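Local coordinates for DUF5012 domain-containing protein (Bacteroides thetaiotaomicron, PDB 5FQ8) that is of unknown function but is a lipoprotein, probably carried at the bacterial cell surface, that joins an Ig-like domain to a family-specific C-terminal domain, at residues Q31-P36 with G55-N60; G63-V68 with V85-N90; F124-G129 with V154-L159; S134-G139 with L194-A199; G148-M153 with Y171-G176. All blocks are in the same frame, centred on the assembly; numbering follows the deposited sequence.

Contact 1 (Q31-P36 with G55-N60); sequences QPFVEP and GSVDVN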
# COMPACT_ATOMS: atom_id res chain seq x y z
N GLN G 31 17.31 73.85 -21.47
CA GLN G 31 16.33 72.98 -22.09
C GLN G 31 15.28 72.59 -21.05
O GLN G 31 15.65 72.10 -19.98
CB GLN G 31 17.00 71.74 -22.66
CG GLN G 31 16.42 71.31 -24.00
CD GLN G 31 16.70 72.30 -25.13
OE1 GLN G 31 16.31 73.47 -25.07
NE2 GLN G 31 17.36 71.82 -26.17
N PRO G 32 14.00 72.82 -21.31
CA PRO G 32 12.98 72.58 -20.29
C PRO G 32 12.90 71.11 -19.93
O PRO G 32 13.18 70.23 -20.74
CB PRO G 32 11.69 73.06 -20.94
CG PRO G 32 12.13 74.02 -21.96
CD PRO G 32 13.43 73.50 -22.48
N PHE G 33 12.50 70.85 -18.69
CA PHE G 33 12.30 69.50 -18.20
C PHE G 33 10.82 69.16 -18.23
O PHE G 33 10.02 69.79 -17.52
CB PHE G 33 12.83 69.32 -16.78
CG PHE G 33 12.36 68.07 -16.12
CD1 PHE G 33 12.91 66.85 -16.45
CD2 PHE G 33 11.34 68.10 -15.18
CE1 PHE G 33 12.47 65.69 -15.84
CE2 PHE G 33 10.90 66.95 -14.58
CZ PHE G 33 11.46 65.74 -14.91
N VAL G 34 10.46 68.16 -19.02
CA VAL G 34 9.09 67.71 -19.16
C VAL G 34 8.92 66.43 -18.38
O VAL G 34 9.66 65.46 -18.58
CB VAL G 34 8.73 67.50 -20.64
CG1 VAL G 34 7.25 67.15 -20.76
CG2 VAL G 34 9.06 68.73 -21.45
N GLU G 35 7.93 66.41 -17.50
CA GLU G 35 7.65 65.25 -16.66
C GLU G 35 7.34 64.03 -17.52
O GLU G 35 6.31 64.01 -18.20
CB GLU G 35 6.49 65.57 -15.72
CG GLU G 35 6.00 64.39 -14.90
CD GLU G 35 7.09 63.74 -14.10
OE1 GLU G 35 7.84 64.46 -13.41
OE2 GLU G 35 7.22 62.51 -14.17
N PRO G 36 8.19 63.01 -17.51
CA PRO G 36 7.92 61.81 -18.33
C PRO G 36 6.62 61.10 -17.98
O PRO G 36 6.01 60.50 -18.87
CB PRO G 36 9.13 60.93 -18.05
CG PRO G 36 10.19 61.87 -17.63
CD PRO G 36 9.50 62.93 -16.86
N GLY G 55 11.64 67.78 -4.62
CA GLY G 55 12.77 68.17 -5.43
C GLY G 55 12.36 69.12 -6.54
O GLY G 55 11.18 69.30 -6.84
N SER G 56 13.37 69.75 -7.13
CA SER G 56 13.14 70.64 -8.27
C SER G 56 14.33 70.59 -9.20
O SER G 56 15.46 70.34 -8.77
CB SER G 56 12.89 72.09 -7.85
OG SER G 56 12.97 72.94 -8.98
N VAL G 57 14.07 70.85 -10.47
CA VAL G 57 15.08 70.81 -11.51
C VAL G 57 15.29 72.23 -11.99
O VAL G 57 14.41 72.82 -12.63
CB VAL G 57 14.68 69.89 -12.67
CG1 VAL G 57 15.72 69.94 -13.75
CG2 VAL G 57 14.49 68.48 -12.18
N ASP G 58 16.46 72.79 -11.68
CA ASP G 58 16.82 74.13 -12.12
C ASP G 58 17.55 73.98 -13.45
O ASP G 58 18.76 73.74 -13.47
CB ASP G 58 17.67 74.84 -11.08
CG ASP G 58 17.91 76.28 -11.41
OD1 ASP G 58 17.31 76.78 -12.38
OD2 ASP G 58 18.69 76.92 -10.68
N VAL G 59 16.82 74.11 -14.55
CA VAL G 59 17.44 73.88 -15.84
C VAL G 59 18.45 74.96 -16.19
O VAL G 59 19.31 74.74 -17.05
CB VAL G 59 16.36 73.78 -16.94
CG1 VAL G 59 15.48 72.58 -16.69
CG2 VAL G 59 15.53 75.05 -16.97
N ASN G 60 18.40 76.11 -15.53
CA ASN G 60 19.31 77.21 -15.82
C ASN G 60 20.53 77.21 -14.91
O ASN G 60 21.27 78.20 -14.90
CB ASN G 60 18.58 78.55 -15.70
CG ASN G 60 17.62 78.79 -16.84
OD1 ASN G 60 16.41 78.76 -16.66
ND2 ASN G 60 18.16 79.02 -18.03
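The backbone carbonyl oxygen of Q31 is met by V59 through two carbons of its side chain: CG1 lies 3.3 Å from Q31 O, and V59 CB is next to it. No hydrogen bond links 31-36 to 55-60, so this is a methyl resting on a peptide group. V59 turns CG1 anti to its own carbonyl carbon (chi1 -64°), which carries that methyl across to the other loop, where it also reaches F33 CB at 4.2 Å. The second half of the contact belongs to V57. Its CG1 stands 4.2 Å from F33 CB, while V57 CG2 lies over one face of the F33 ring. The opposite face of that ring has the backbone N of E35 above it, offset toward the rim, so the phenyl group is bracketed by a methyl and the backbone of its own loop. Beneath, F33 and V57 both lean on L67 and V85, side chains of strands 63-72 and 78-87. Farther along, E35 makes a salt bridge with R83 and a hydrogen bond with Y69, tying its loop to the same two strands, and V59 is hydrogen-bonded through its backbone to G30. Across the contact itself the two loops of the Ig-like domain therefore meet through apolar groups, with neither directional bonds nor paired charges, and the polar ties that fix them are made to residues outside the pair.

Contact 2 (G63-V68 with V85-N90); sequences GIYNLV and VYVADN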
# COMPACT_ATOMS: atom_id res chain seq x y z
N GLY G 63 24.13 71.02 -12.79
CA GLY G 63 24.30 70.22 -11.59
C GLY G 63 23.45 68.97 -11.65
O GLY G 63 22.97 68.56 -12.71
N ILE G 64 23.27 68.36 -10.48
CA ILE G 64 22.50 67.14 -10.31
C ILE G 64 21.25 67.46 -9.49
O ILE G 64 21.35 68.01 -8.39
CB ILE G 64 23.31 66.03 -9.63
CG1 ILE G 64 24.64 65.82 -10.35
CG2 ILE G 64 22.52 64.75 -9.61
CD1 ILE G 64 25.48 64.73 -9.74
N TYR G 65 20.09 67.09 -10.02
CA TYR G 65 18.81 67.33 -9.38
C TYR G 65 18.10 66.00 -9.21
O TYR G 65 17.90 65.27 -10.19
CB TYR G 65 17.97 68.30 -10.20
CG TYR G 65 18.59 69.66 -10.30
CD1 TYR G 65 18.43 70.59 -9.28
CD2 TYR G 65 19.35 70.02 -11.39
CE1 TYR G 65 19.00 71.84 -9.36
CE2 TYR G 65 19.92 71.26 -11.49
CZ TYR G 65 19.75 72.17 -10.47
OH TYR G 65 20.32 73.41 -10.56
N ASN G 66 17.72 65.69 -7.97
CA ASN G 66 16.99 64.47 -7.64
C ASN G 66 15.54 64.80 -7.34
O ASN G 66 15.25 65.70 -6.55
CB ASN G 66 17.61 63.76 -6.44
CG ASN G 66 18.96 63.18 -6.75
OD1 ASN G 66 19.07 62.02 -7.12
ND2 ASN G 66 20.00 63.98 -6.60
N LEU G 67 14.62 64.06 -7.96
CA LEU G 67 13.20 64.18 -7.71
C LEU G 67 12.71 62.87 -7.11
O LEU G 67 13.04 61.80 -7.61
CB LEU G 67 12.43 64.47 -8.99
CG LEU G 67 12.85 65.69 -9.81
CD1 LEU G 67 12.72 65.37 -11.28
CD2 LEU G 67 11.97 66.86 -9.46
N VAL G 68 11.94 62.97 -6.03
CA VAL G 68 11.41 61.80 -5.34
C VAL G 68 9.90 61.77 -5.54
O VAL G 68 9.20 62.72 -5.18
CB VAL G 68 11.78 61.80 -3.86
CG1 VAL G 68 11.07 60.67 -3.14
CG2 VAL G 68 13.26 61.62 -3.72
N VAL G 85 17.85 63.97 -12.61
CA VAL G 85 17.97 64.81 -13.79
C VAL G 85 19.30 65.55 -13.72
O VAL G 85 19.60 66.18 -12.70
CB VAL G 85 16.81 65.80 -13.90
CG1 VAL G 85 17.04 66.76 -15.03
CG2 VAL G 85 15.52 65.06 -14.11
N TYR G 86 20.08 65.47 -14.79
CA TYR G 86 21.39 66.10 -14.89
C TYR G 86 21.38 67.22 -15.91
O TYR G 86 20.72 67.14 -16.95
CB TYR G 86 22.46 65.08 -15.28
CG TYR G 86 22.55 63.86 -14.39
CD1 TYR G 86 21.76 62.75 -14.63
CD2 TYR G 86 23.46 63.80 -13.34
CE1 TYR G 86 21.84 61.62 -13.84
CE2 TYR G 86 23.56 62.68 -12.55
CZ TYR G 86 22.75 61.59 -12.80
OH TYR G 86 22.83 60.47 -12.01
N VAL G 87 22.16 68.27 -15.63
CA VAL G 87 22.17 69.48 -16.45
C VAL G 87 23.59 69.74 -16.95
O VAL G 87 24.54 69.72 -16.16
CB VAL G 87 21.64 70.69 -15.66
CG1 VAL G 87 21.44 71.87 -16.58
CG2 VAL G 87 20.35 70.34 -14.99
N ALA G 88 23.72 70.02 -18.24
CA ALA G 88 25.03 70.25 -18.85
C ALA G 88 25.47 71.70 -18.67
O ALA G 88 24.83 72.49 -17.96
CB ALA G 88 24.99 69.86 -20.32
N ASP G 89 26.56 72.08 -19.32
CA ASP G 89 27.15 73.40 -19.15
C ASP G 89 26.93 74.32 -20.33
O ASP G 89 27.26 75.51 -20.23
CB ASP G 89 28.66 73.26 -18.90
CG ASP G 89 29.32 74.58 -18.54
OD1 ASP G 89 29.31 74.93 -17.34
OD2 ASP G 89 29.85 75.26 -19.44
N ASN G 90 26.41 73.81 -21.45
CA ASN G 90 26.07 74.55 -22.67
C ASN G 90 27.27 74.72 -23.59
O ASN G 90 27.11 74.74 -24.81
CB ASN G 90 25.46 75.92 -22.35
CG ASN G 90 24.12 76.13 -23.00
OD1 ASN G 90 23.50 75.18 -23.49
ND2 ASN G 90 23.64 77.37 -22.99
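Y65 leans across to the neighbouring strand along one side of its ring. Its CB lies 3.7 Å from V85 O; beyond it, CD2 and CE2 run past V87 CG2, the latter at 3.6 Å, so that this methyl meets the ring at its edge, near the plane. CG is anti to the carbonyl carbon of Y65 (chi1 -64°), which swings the ring edge across V87, and at the tip OH is hydrogen-bonded to T61 O. Backbone bonds fix the register: Y65 and V85 form an antiparallel hydrogen-bonded pair, with V85 N 2.7 Å from Y65 O and Y65 N 2.9 Å from V85 O, both nearly straight at the acceptor. V87 N also donates to G63 O. Next along, I64 and Y86 are a non-hydrogen-bonded pair whose side chains run side by side on the other face of the sheet. I64 CG2 comes 3.7 Å from Y86 CE2, and CG1 and CD1 follow the same flank of the tyrosine. An alanine in place of I64 would leave that flank without its aliphatic neighbour and would probably give the Y86 ring more freedom to shift. L67 CD1 meets V85 CG2 on the Y65 side, where F33 and V57 join them. The hairpin 63-72/78-87 lies between strands 52-54 and 24-27, and on the I64 and Y86 face it is met by V122 and F124 of strand 120-125.

Contact 3 (F124-G129 with V154-L159); sequences FQMEPG and VGKFEL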
# COMPACT_ATOMS: atom_id res chain seq x y z
N PHE G 124 28.23 64.17 -17.86
CA PHE G 124 27.84 65.51 -18.26
C PHE G 124 28.88 66.49 -17.76
O PHE G 124 29.62 66.21 -16.82
CB PHE G 124 26.44 65.89 -17.72
CG PHE G 124 26.43 66.25 -16.25
CD1 PHE G 124 26.25 65.27 -15.28
CD2 PHE G 124 26.60 67.56 -15.84
CE1 PHE G 124 26.24 65.60 -13.95
CE2 PHE G 124 26.59 67.89 -14.50
CZ PHE G 124 26.41 66.91 -13.55
N GLN G 125 28.92 67.67 -18.38
CA GLN G 125 29.91 68.68 -18.03
C GLN G 125 29.28 69.76 -17.15
O GLN G 125 28.24 70.32 -17.50
CB GLN G 125 30.54 69.31 -19.27
CG GLN G 125 29.58 69.88 -20.29
CD GLN G 125 30.19 70.99 -21.12
OE1 GLN G 125 31.39 71.25 -21.07
NE2 GLN G 125 29.36 71.67 -21.90
N MET G 126 29.93 70.04 -16.03
CA MET G 126 29.50 71.08 -15.11
C MET G 126 30.30 72.35 -15.25
O MET G 126 29.93 73.38 -14.67
CB MET G 126 29.60 70.57 -13.67
CG MET G 126 30.00 69.10 -13.57
SD MET G 126 30.92 68.69 -12.08
CE MET G 126 29.80 69.26 -10.82
N GLU G 127 31.41 72.30 -15.99
CA GLU G 127 32.32 73.40 -16.25
C GLU G 127 32.94 73.13 -17.62
O GLU G 127 33.13 71.97 -17.98
CB GLU G 127 33.42 73.50 -15.18
CG GLU G 127 32.98 74.12 -13.86
CD GLU G 127 32.96 75.63 -13.89
OE1 GLU G 127 32.83 76.21 -14.99
OE2 GLU G 127 33.07 76.25 -12.81
N PRO G 128 33.28 74.18 -18.39
CA PRO G 128 33.59 73.97 -19.81
C PRO G 128 34.66 72.93 -20.04
O PRO G 128 34.78 72.39 -21.14
CB PRO G 128 34.04 75.36 -20.27
CG PRO G 128 33.45 76.30 -19.28
CD PRO G 128 33.51 75.58 -17.98
N GLY G 129 35.44 72.64 -19.01
CA GLY G 129 36.45 71.61 -19.12
C GLY G 129 36.17 70.38 -18.30
O GLY G 129 36.61 69.28 -18.66
N VAL G 154 32.23 57.44 -8.46
CA VAL G 154 31.92 58.78 -8.94
C VAL G 154 33.21 59.59 -9.02
O VAL G 154 34.26 59.14 -8.55
CB VAL G 154 30.89 59.47 -8.03
CG1 VAL G 154 29.65 58.62 -7.91
CG2 VAL G 154 31.49 59.72 -6.66
N GLY G 155 33.15 60.76 -9.63
CA GLY G 155 34.30 61.63 -9.69
C GLY G 155 34.14 62.66 -10.79
O GLY G 155 33.10 62.76 -11.43
N LYS G 156 35.21 63.44 -10.99
CA LYS G 156 35.26 64.45 -12.03
C LYS G 156 36.51 64.25 -12.88
O LYS G 156 37.50 63.65 -12.45
CB LYS G 156 35.26 65.87 -11.45
CG LYS G 156 34.29 66.07 -10.30
CD LYS G 156 34.01 67.55 -10.03
CE LYS G 156 33.35 67.74 -8.67
NZ LYS G 156 32.28 68.78 -8.66
N PHE G 157 36.46 64.76 -14.12
CA PHE G 157 37.62 64.75 -14.99
C PHE G 157 37.55 65.95 -15.94
O PHE G 157 36.47 66.43 -16.26
CB PHE G 157 37.74 63.43 -15.77
CG PHE G 157 36.54 63.07 -16.61
CD1 PHE G 157 36.31 63.71 -17.81
CD2 PHE G 157 35.67 62.08 -16.21
CE1 PHE G 157 35.24 63.37 -18.61
CE2 PHE G 157 34.58 61.74 -16.99
CZ PHE G 157 34.37 62.39 -18.19
N GLU G 158 38.73 66.42 -16.37
CA GLU G 158 38.87 67.67 -17.14
C GLU G 158 39.47 67.38 -18.51
O GLU G 158 40.67 67.10 -18.62
CB GLU G 158 39.74 68.67 -16.38
CG GLU G 158 39.88 70.01 -17.08
CD GLU G 158 41.00 70.86 -16.51
OE1 GLU G 158 41.17 70.88 -15.28
OE2 GLU G 158 41.72 71.49 -17.31
N LEU G 159 38.64 67.49 -19.56
CA LEU G 159 39.05 67.11 -20.91
C LEU G 159 40.18 68.00 -21.42
O LEU G 159 40.03 69.23 -21.48
CB LEU G 159 37.85 67.19 -21.84
CG LEU G 159 38.06 66.81 -23.30
CD1 LEU G 159 38.30 65.33 -23.42
CD2 LEU G 159 36.84 67.21 -24.10
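G129 and L159 supply the one hydrogen bond between 124-129 and 154-159. L159 N donates to G129 O over 2.9 Å, with an N-H...O angle of 146° and the donor tilted 19° from the carbonyl plane. The same oxygen receives a second, weaker approach: the CA-H of E158 points at it, CA to G129 O being 3.2 Å, so two neighbouring residues of the strand converge on one carbonyl.

Van der Waals contact comes from the same place. E158 CG lies 3.7 Å from G129 O; with CG anti to the backbone N (chi1 -177°) and the chain extended beyond it, the first carbons of the glutamate run past the glycine. G129, lacking a side chain, lets the glutamate pass close. L159 CB comes near the same oxygen, at 4.0 Å from G129 O.

The remaining contact is between two long side chains. M126 and K156 cross at about a right angle, M126 SD lying 3.9 Å from K156 CD, with the M126 methyl near the lysine amine. Neither a charge pair nor a hydrogen bond is made here. K156 also rests on I130 and L168, which places its aliphatic part over the flanking strands.

Residues 126-129 form the turn between strands 120-125 and 130-133, and strand 154-159 pairs antiparallel with 130-133. The contact thus joins the turn of one hairpin to the end of the next strand, as in an antiparallel beta meander, here within the antiparallel sheet of the C-terminal domain.

Contact 4 (S134-G139 with L194-A199); sequences SDFLGG and LKWTVA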
# COMPACT_ATOMS: atom_id res chain seq x y z
N SER G 134 29.43 59.22 -13.44
CA SER G 134 28.72 58.51 -12.39
C SER G 134 29.38 57.20 -12.00
O SER G 134 29.12 56.71 -10.90
CB SER G 134 27.29 58.22 -12.83
OG SER G 134 27.30 57.42 -13.99
N ASP G 135 30.23 56.63 -12.86
CA ASP G 135 30.89 55.38 -12.53
C ASP G 135 32.09 55.21 -13.46
O ASP G 135 31.92 54.88 -14.64
CB ASP G 135 29.92 54.20 -12.66
CG ASP G 135 30.41 52.97 -11.94
OD1 ASP G 135 31.56 52.96 -11.48
OD2 ASP G 135 29.63 52.00 -11.84
N PHE G 136 33.28 55.44 -12.92
CA PHE G 136 34.50 55.17 -13.68
C PHE G 136 34.67 53.69 -13.99
O PHE G 136 35.49 53.35 -14.84
CB PHE G 136 35.73 55.63 -12.92
CG PHE G 136 36.20 57.00 -13.29
CD1 PHE G 136 36.62 57.27 -14.58
CD2 PHE G 136 36.27 58.00 -12.34
CE1 PHE G 136 37.06 58.52 -14.92
CE2 PHE G 136 36.71 59.25 -12.67
CZ PHE G 136 37.11 59.52 -13.96
N LEU G 137 33.94 52.81 -13.31
CA LEU G 137 34.11 51.38 -13.48
C LEU G 137 33.11 50.77 -14.44
O LEU G 137 33.02 49.55 -14.53
CB LEU G 137 34.01 50.66 -12.13
CG LEU G 137 34.89 51.12 -10.97
CD1 LEU G 137 34.63 50.26 -9.75
CD2 LEU G 137 36.36 51.07 -11.34
N GLY G 138 32.34 51.60 -15.16
CA GLY G 138 31.41 51.05 -16.12
C GLY G 138 30.41 50.09 -15.53
O GLY G 138 29.84 49.27 -16.26
N GLY G 139 30.18 50.16 -14.23
CA GLY G 139 29.21 49.29 -13.59
C GLY G 139 29.72 47.90 -13.29
O GLY G 139 28.96 46.94 -13.39
N LEU G 194 34.87 57.09 -25.55
CA LEU G 194 35.99 57.43 -24.69
C LEU G 194 36.54 56.16 -24.06
O LEU G 194 35.78 55.31 -23.60
CB LEU G 194 35.58 58.43 -23.61
CG LEU G 194 36.72 59.29 -23.06
CD1 LEU G 194 36.21 60.63 -22.60
CD2 LEU G 194 37.41 58.61 -21.92
N LYS G 195 37.86 56.04 -24.06
CA LYS G 195 38.56 54.89 -23.50
C LYS G 195 39.17 55.27 -22.17
O LYS G 195 39.61 56.41 -21.97
CB LYS G 195 39.67 54.40 -24.44
CG LYS G 195 40.75 55.45 -24.71
CD LYS G 195 42.16 54.88 -24.85
CE LYS G 195 42.36 54.10 -26.13
NZ LYS G 195 42.06 52.66 -25.94
N TRP G 196 39.20 54.32 -21.24
CA TRP G 196 40.05 54.47 -20.07
C TRP G 196 40.28 53.10 -19.46
O TRP G 196 39.46 52.19 -19.60
CB TRP G 196 39.46 55.45 -19.04
CG TRP G 196 38.16 55.05 -18.38
CD1 TRP G 196 37.98 54.10 -17.42
CD2 TRP G 196 36.87 55.63 -18.60
NE1 TRP G 196 36.67 54.04 -17.05
CE2 TRP G 196 35.96 54.97 -17.77
CE3 TRP G 196 36.40 56.64 -19.44
CZ2 TRP G 196 34.60 55.28 -17.74
CZ3 TRP G 196 35.05 56.95 -19.42
CH2 TRP G 196 34.17 56.27 -18.58
N THR G 197 41.44 52.97 -18.83
CA THR G 197 41.72 51.86 -17.94
C THR G 197 42.02 52.46 -16.58
O THR G 197 42.77 53.44 -16.49
CB THR G 197 42.90 51.02 -18.42
OG1 THR G 197 44.07 51.84 -18.49
CG2 THR G 197 42.62 50.42 -19.78
N VAL G 198 41.41 51.91 -15.54
CA VAL G 198 41.53 52.44 -14.19
C VAL G 198 41.93 51.30 -13.27
O VAL G 198 41.48 50.16 -13.44
CB VAL G 198 40.22 53.11 -13.74
CG1 VAL G 198 39.06 52.13 -13.80
CG2 VAL G 198 40.37 53.71 -12.36
N ALA G 199 42.82 51.60 -12.32
CA ALA G 199 43.35 50.62 -11.39
C ALA G 199 42.77 50.85 -10.00
O ALA G 199 42.76 51.99 -9.51
CB ALA G 199 44.88 50.69 -11.34
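F136 and L137 occupy the middle of a type I beta turn, D135 to G138, that presses on W196 and V198 of strand 193-200. The D135 side chain adds an Asx turn to it: OD1 accepts from L137 N at 3.0 Å, with the donor well out of the carboxylate plane, and the same oxygen accepts from M153 N. The tight part of the contact is the indole. W196 NE1 donates to F136 O over 2.6 Å, bent at the hydrogen (143°), the oxygen tilted out of the ring plane. Beside it the F136 edge meets the indole face in a T-shaped pair, planes at 82° and centroids of the phenyl and five-membered rings 5.5 Å apart. W196 holds CG between its backbone N and carbonyl carbon (chi1 65°), turning the indole out over the turn, where M182, I208 and I121 also pack on it. A phenylalanine in place of W196 would have no N-H to offer, and the buried F136 carbonyl would probably be left without that mate, the turn less firmly held to the strand. The rest of the contact is lighter and apolar. T197 and A199 point away from the turn and are partly exposed, so the buried contact lies on one side of the strand and these residues on the other. At the lighter end, L137 CD2 lies 3.8 Å from V198 CG1.

Contact 5 (G148-M153 with Y171-G176); sequences GPDYAM and YVAGWG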
# COMPACT_ATOMS: atom_id res chain seq x y z
N GLY G 148 24.75 48.00 -6.10
CA GLY G 148 24.08 49.25 -5.83
C GLY G 148 24.89 50.45 -6.27
O GLY G 148 26.06 50.34 -6.63
N PRO G 149 24.27 51.64 -6.25
CA PRO G 149 25.01 52.84 -6.66
C PRO G 149 26.14 53.19 -5.73
O PRO G 149 27.13 53.79 -6.17
CB PRO G 149 23.93 53.93 -6.67
CG PRO G 149 22.63 53.22 -6.57
CD PRO G 149 22.91 51.96 -5.81
N ASP G 150 26.01 52.86 -4.44
CA ASP G 150 27.09 53.14 -3.50
C ASP G 150 28.40 52.56 -3.99
O ASP G 150 29.46 53.15 -3.80
CB ASP G 150 26.75 52.59 -2.12
CG ASP G 150 25.77 53.45 -1.39
OD1 ASP G 150 25.77 54.67 -1.64
OD2 ASP G 150 25.00 52.92 -0.57
N TYR G 151 28.33 51.42 -4.67
CA TYR G 151 29.53 50.80 -5.23
C TYR G 151 29.74 51.20 -6.68
O TYR G 151 30.10 50.37 -7.52
CB TYR G 151 29.44 49.29 -5.08
CG TYR G 151 29.26 48.86 -3.64
CD1 TYR G 151 28.01 48.85 -3.04
CD2 TYR G 151 30.35 48.49 -2.87
CE1 TYR G 151 27.84 48.47 -1.73
CE2 TYR G 151 30.19 48.10 -1.56
CZ TYR G 151 28.93 48.10 -1.00
OH TYR G 151 28.76 47.71 0.31
N ALA G 152 29.52 52.47 -6.99
CA ALA G 152 29.91 53.08 -8.25
C ALA G 152 30.96 54.14 -7.96
O ALA G 152 30.91 54.80 -6.92
CB ALA G 152 28.72 53.71 -8.96
N MET G 153 31.92 54.31 -8.87
CA MET G 153 33.06 55.17 -8.62
C MET G 153 32.81 56.54 -9.24
O MET G 153 33.16 56.79 -10.39
CB MET G 153 34.33 54.54 -9.16
CG MET G 153 35.58 55.31 -8.80
SD MET G 153 37.06 54.43 -9.29
CE MET G 153 37.85 55.72 -10.23
N TYR G 171 35.66 58.63 -5.98
CA TYR G 171 35.24 58.17 -4.66
C TYR G 171 34.21 57.06 -4.79
O TYR G 171 33.23 57.20 -5.53
CB TYR G 171 34.66 59.33 -3.85
CG TYR G 171 34.34 58.97 -2.43
CD1 TYR G 171 35.35 58.82 -1.49
CD2 TYR G 171 33.03 58.78 -2.01
CE1 TYR G 171 35.07 58.49 -0.19
CE2 TYR G 171 32.74 58.45 -0.71
CZ TYR G 171 33.76 58.31 0.20
OH TYR G 171 33.49 57.98 1.50
N VAL G 172 34.43 55.96 -4.08
CA VAL G 172 33.48 54.86 -3.98
C VAL G 172 32.95 54.83 -2.56
O VAL G 172 33.69 54.51 -1.62
CB VAL G 172 34.11 53.51 -4.34
CG1 VAL G 172 33.12 52.40 -4.09
CG2 VAL G 172 34.56 53.51 -5.77
N ALA G 173 31.67 55.14 -2.39
CA ALA G 173 31.08 55.10 -1.07
C ALA G 173 30.88 53.65 -0.64
O ALA G 173 30.49 52.80 -1.44
CB ALA G 173 29.74 55.84 -1.06
N GLY G 174 31.19 53.37 0.61
CA GLY G 174 30.98 52.05 1.16
C GLY G 174 32.20 51.17 1.18
O GLY G 174 32.14 50.07 1.75
N TRP G 175 33.30 51.60 0.59
CA TRP G 175 34.54 50.85 0.67
C TRP G 175 35.73 51.69 1.11
O TRP G 175 36.76 51.11 1.47
CB TRP G 175 34.87 50.19 -0.68
CG TRP G 175 34.44 48.76 -0.76
CD1 TRP G 175 34.23 47.90 0.28
CD2 TRP G 175 34.15 48.01 -1.95
NE1 TRP G 175 33.84 46.67 -0.18
CE2 TRP G 175 33.79 46.71 -1.55
CE3 TRP G 175 34.18 48.31 -3.31
CZ2 TRP G 175 33.44 45.72 -2.46
CZ3 TRP G 175 33.84 47.32 -4.21
CH2 TRP G 175 33.48 46.04 -3.78
N GLY G 176 35.61 53.01 1.12
CA GLY G 176 36.73 53.88 1.43
C GLY G 176 36.48 55.24 0.81
O GLY G 176 35.99 56.11 1.51
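D150 and A173 bring their CA atoms to 5.1 Å, and M153 and V172 to 4.7 Å, yet neither segment is regular strand here and no clear hydrogen bond spans them. V172 touches the other segment with both methyls. CG2 lies 3.6 Å from M153 CB and also reaches M153 CG, while CG1, anti to the backbone N (chi1 175°), faces the other way along the segment toward D150 O and Y151 CA. M153 and V172 cross at about a right angle, and the methionine continues away from this pair toward V198 and M179. At the other end, Y151 directs its ring edge at the indole of W175. Its CE2 sits 3.8 Å above the indole plane, over the centre, and CD2 accompanies it; the planes stand at 81° and the centroid of the six-membered ring is 5.0 Å from that of the tyrosine, a T-shaped stack. G174 precedes W175, and a side chain there would point toward Y151, near CZ, at backbone angles that themselves call for glycine. Y141 adds a second edge-to-face partner to W175, whose NE1 makes a weak hydrogen bond to the backbone of a neighbouring chain. Two loops of the C-terminal domain are thus joined by a branched aliphatic group and an aromatic edge, contacts that rest on shape rather than on directional bonds; the same indole also packs on the backbone of another chain.

Contact 4 is the buried one of the five, contacts 2 and 5 are partly buried, and contacts 1 and 3 lie at the surface. Contacts 1 and 2 share the Ig-like domain and touch through V85, Y65 and V87, but the first is apolar loop packing whereas the second is held by strand hydrogen bonds. Contacts 3, 4 and 5 belong to the C-terminal domain and meet one another: F157 packs on F136, F136 N probably bonds to M153 O, and V154 O to Y171 N. T-shaped aromatic pairs mark contacts 4 and 5, while contact 3 has a single backbone hydrogen bond. Contacts 2 and 3 touch across the two domains, F124 packing on V87 and Y86.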